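Local coordinates for helix-turn-helix domain-containing protein (Shewanella amazonensis SB2B, PDB 3KE2), which is of unknown function but carries a winged helix-turn-helix domain, a fold that in many relatives binds DNA, at residues 17-27 with 91-102. Sequence-based numbering, arbitrary orientation.
Sequences KAFLRKLYLAH and MDTHVDEVKSLL
At the edge of the Tyr24 ring, in its plane, lies Val95 CG1, 4.0 Å from Tyr24 CE1; Leu102 CD1, Val98 CG1 and Lys99 CG come to the ring obliquely. The chain of Lys99 slants across the phenol end, its CG 3.5 Å from Tyr24 OH, and this contact is made by methylenes, since the extended side chain leads its amine away. The imidazole of His27 likewise has an edge partner, Asp92 OD1, 3.3 Å from His27 CE1, with the carboxylate plane turned 65° from the ring. Val95 CG2 comes obliquely to His27 NE2 at 3.6 Å, so the two methyls of one valine are divided between the two aromatic residues. Met91, present as selenomethionine, crosses the His27 side chain at about a right angle, its CG 3.6 Å from His27 CB.

Helices 14-31 and 88-102 are the first and last long helices of the winged helix-turn-helix region and enclose its two-stranded antiparallel sheet in sequence. The short segments run at 126° to one another, with axes 10.1 Å apart, and pack by knobs into holes from both sides. Tyr24 enters the hole formed by Val95, Val98, Lys99 and Leu102; Leu102 enters that of Lys17, Leu20, Arg21 and Tyr24. With its CG beside the backbone N (chi1 -74°), Leu102 spreads its branches over helix 17-27, CD1 reaching Tyr24 CB at 3.6 Å and CD2 reaching Arg21 CB at 3.7 Å. Next to it, Leu20 is buried against Val98 and Leu101. Leu25, pointing away from helix 91-102, rests on helix 47-55, while Leu23, which does point toward it, also packs on Pro85 of the second subunit.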
# COMPACT_ATOMS: atom_id res chain seq x y z
N LYS A 17 4.02 0.54 9.44
CA LYS A 17 5.14 -0.37 9.59
C LYS A 17 4.77 -1.66 8.87
O LYS A 17 5.54 -2.16 8.06
CB LYS A 17 5.46 -0.59 11.10
CG LYS A 17 6.81 -1.30 11.40
CD LYS A 17 7.08 -1.49 12.91
CE LYS A 17 8.43 -2.22 13.15
NZ LYS A 17 8.70 -2.57 14.58
N ALA A 18 3.56 -2.15 9.12
CA ALA A 18 3.06 -3.39 8.51
C ALA A 18 2.99 -3.29 7.00
O ALA A 18 3.17 -4.28 6.32
CB ALA A 18 1.68 -3.77 9.07
N PHE A 19 2.71 -2.11 6.49
CA PHE A 19 2.63 -1.88 5.05
C PHE A 19 4.03 -1.93 4.43
O PHE A 19 4.25 -2.61 3.44
CB PHE A 19 1.93 -0.53 4.78
CG PHE A 19 1.90 -0.11 3.32
CD1 PHE A 19 0.95 -0.63 2.45
CD2 PHE A 19 2.80 0.85 2.83
CE1 PHE A 19 0.93 -0.25 1.13
CE2 PHE A 19 2.77 1.23 1.52
CZ PHE A 19 1.84 0.68 0.66
N LEU A 20 4.97 -1.23 5.03
CA LEU A 20 6.32 -1.22 4.51
C LEU A 20 6.94 -2.64 4.57
O LEU A 20 7.81 -2.98 3.76
CB LEU A 20 7.18 -0.22 5.27
CG LEU A 20 6.83 1.27 5.12
CD1 LEU A 20 7.62 2.07 6.12
CD2 LEU A 20 7.05 1.81 3.70
N ARG A 21 6.49 -3.46 5.52
CA ARG A 21 6.96 -4.83 5.65
C ARG A 21 6.58 -5.59 4.41
O ARG A 21 7.37 -6.34 3.84
CB ARG A 21 6.33 -5.51 6.89
CG ARG A 21 6.76 -6.98 7.14
CD ARG A 21 6.12 -7.61 8.42
NE ARG A 21 6.33 -6.81 9.63
CZ ARG A 21 5.36 -6.14 10.25
NH1 ARG A 21 4.12 -6.24 9.82
NH2 ARG A 21 5.63 -5.41 11.34
N LYS A 22 5.34 -5.38 3.96
CA LYS A 22 4.87 -6.09 2.78
C LYS A 22 5.66 -5.61 1.58
O LYS A 22 6.06 -6.42 0.76
CB LYS A 22 3.35 -5.94 2.54
CG LYS A 22 2.46 -6.25 3.78
CD LYS A 22 0.95 -6.10 3.48
CE LYS A 22 0.10 -5.67 4.74
NZ LYS A 22 0.22 -6.54 5.93
N LEU A 23 5.91 -4.31 1.47
CA LEU A 23 6.67 -3.81 0.30
C LEU A 23 8.11 -4.28 0.29
O LEU A 23 8.69 -4.51 -0.78
CB LEU A 23 6.65 -2.28 0.21
CG LEU A 23 5.54 -1.61 -0.59
CD1 LEU A 23 4.22 -2.24 -0.39
CD2 LEU A 23 5.53 -0.13 -0.17
N TYR A 24 8.68 -4.41 1.49
CA TYR A 24 10.07 -4.84 1.63
C TYR A 24 10.20 -6.30 1.23
O TYR A 24 11.14 -6.67 0.50
CB TYR A 24 10.57 -4.62 3.06
CG TYR A 24 12.04 -4.93 3.21
CD1 TYR A 24 13.00 -4.08 2.68
CD2 TYR A 24 12.46 -6.04 3.89
CE1 TYR A 24 14.37 -4.37 2.81
CE2 TYR A 24 13.82 -6.33 4.02
CZ TYR A 24 14.77 -5.49 3.48
OH TYR A 24 16.11 -5.79 3.63
N LEU A 25 9.28 -7.13 1.72
CA LEU A 25 9.32 -8.55 1.35
C LEU A 25 9.18 -8.68 -0.17
O LEU A 25 9.97 -9.36 -0.83
CB LEU A 25 8.24 -9.33 2.06
CG LEU A 25 8.47 -9.58 3.52
CD1 LEU A 25 7.33 -10.42 4.06
CD2 LEU A 25 9.78 -10.28 3.66
N ALA A 26 8.21 -7.97 -0.71
CA ALA A 26 7.96 -8.02 -2.12
C ALA A 26 9.22 -7.63 -2.89
O ALA A 26 9.51 -8.20 -3.93
CB ALA A 26 6.80 -7.11 -2.48
N HIS A 27 9.95 -6.64 -2.39
CA HIS A 27 11.20 -6.21 -3.05
C HIS A 27 12.22 -7.34 -2.99
O HIS A 27 12.83 -7.67 -3.99
CB HIS A 27 11.70 -4.90 -2.41
CG HIS A 27 13.06 -4.45 -2.86
ND1 HIS A 27 13.25 -3.61 -3.94
CD2 HIS A 27 14.29 -4.66 -2.32
CE1 HIS A 27 14.54 -3.35 -4.07
NE2 HIS A 27 15.20 -3.97 -3.10
N MSE A 91 10.26 1.33 -3.82
CA MSE A 91 11.05 0.62 -2.81
C MSE A 91 12.56 0.69 -3.16
O MSE A 91 13.40 0.83 -2.27
CB MSE A 91 10.58 -0.82 -2.61
CG MSE A 91 11.32 -1.48 -1.49
SE MSE A 91 10.96 -0.66 0.21
CE MSE A 91 12.65 -0.71 0.95
N ASP A 92 12.89 0.63 -4.47
CA ASP A 92 14.30 0.71 -4.93
C ASP A 92 15.02 1.91 -4.33
O ASP A 92 16.17 1.84 -3.91
CB ASP A 92 14.40 0.81 -6.46
CG ASP A 92 13.88 -0.43 -7.18
OD1 ASP A 92 13.57 -1.46 -6.54
OD2 ASP A 92 13.81 -0.38 -8.42
N THR A 93 14.31 3.01 -4.29
CA THR A 93 14.84 4.25 -3.79
C THR A 93 14.91 4.33 -2.28
O THR A 93 15.82 4.97 -1.76
CB THR A 93 13.92 5.41 -4.28
OG1 THR A 93 13.79 5.33 -5.72
CG2 THR A 93 14.42 6.82 -3.82
N HIS A 94 13.99 3.66 -1.58
CA HIS A 94 13.90 3.77 -0.11
C HIS A 94 14.34 2.55 0.71
O HIS A 94 14.13 2.51 1.94
CB HIS A 94 12.43 4.17 0.23
CG HIS A 94 12.00 5.52 -0.32
ND1 HIS A 94 11.69 5.72 -1.65
CD2 HIS A 94 11.80 6.71 0.29
CE1 HIS A 94 11.36 6.99 -1.84
NE2 HIS A 94 11.42 7.61 -0.67
N VAL A 95 15.01 1.59 0.08
CA VAL A 95 15.41 0.35 0.78
C VAL A 95 16.14 0.54 2.11
O VAL A 95 15.73 -0.01 3.12
CB VAL A 95 16.31 -0.58 -0.10
CG1 VAL A 95 16.58 -1.90 0.64
CG2 VAL A 95 15.68 -0.84 -1.44
N ASP A 96 17.22 1.31 2.10
CA ASP A 96 18.02 1.50 3.32
C ASP A 96 17.16 2.05 4.47
O ASP A 96 17.21 1.56 5.61
CB ASP A 96 19.19 2.46 3.07
CG ASP A 96 20.23 1.93 2.07
OD1 ASP A 96 19.98 0.95 1.33
OD2 ASP A 96 21.32 2.55 2.01
N GLU A 97 16.37 3.07 4.13
CA GLU A 97 15.49 3.74 5.08
C GLU A 97 14.46 2.77 5.70
O GLU A 97 14.29 2.68 6.94
CB GLU A 97 14.80 4.89 4.34
CG GLU A 97 13.97 5.83 5.20
CD GLU A 97 13.24 6.91 4.36
OE1 GLU A 97 13.25 6.84 3.10
OE2 GLU A 97 12.66 7.82 4.98
N VAL A 98 13.81 2.01 4.82
CA VAL A 98 12.79 1.04 5.22
C VAL A 98 13.35 -0.13 6.03
O VAL A 98 12.74 -0.57 7.01
CB VAL A 98 12.10 0.48 3.97
CG1 VAL A 98 11.15 -0.64 4.35
CG2 VAL A 98 11.39 1.61 3.22
N LYS A 99 14.51 -0.63 5.61
CA LYS A 99 15.17 -1.74 6.28
C LYS A 99 15.47 -1.37 7.74
O LYS A 99 15.28 -2.17 8.66
CB LYS A 99 16.43 -2.14 5.52
CG LYS A 99 17.10 -3.42 6.03
CD LYS A 99 18.47 -3.64 5.36
CE LYS A 99 19.29 -4.71 6.08
NZ LYS A 99 20.68 -4.76 5.58
N SER A 100 15.93 -0.14 7.96
CA SER A 100 16.18 0.34 9.30
C SER A 100 14.88 0.36 10.13
O SER A 100 14.79 -0.31 11.16
CB SER A 100 16.78 1.74 9.27
OG SER A 100 16.95 2.22 10.59
N LEU A 101 13.88 1.11 9.67
CA LEU A 101 12.61 1.22 10.39
C LEU A 101 12.03 -0.14 10.78
O LEU A 101 11.47 -0.27 11.86
CB LEU A 101 11.58 1.95 9.53
CG LEU A 101 11.86 3.40 9.11
CD1 LEU A 101 10.87 3.80 8.02
CD2 LEU A 101 11.82 4.35 10.33
N LEU A 102 12.14 -1.13 9.90
CA LEU A 102 11.60 -2.48 10.16
C LEU A 102 12.45 -3.31 11.12
O LEU A 102 11.99 -4.34 11.62
CB LEU A 102 11.41 -3.27 8.85
CG LEU A 102 10.25 -2.90 7.91
CD1 LEU A 102 10.45 -3.49 6.51
CD2 LEU A 102 8.89 -3.34 8.50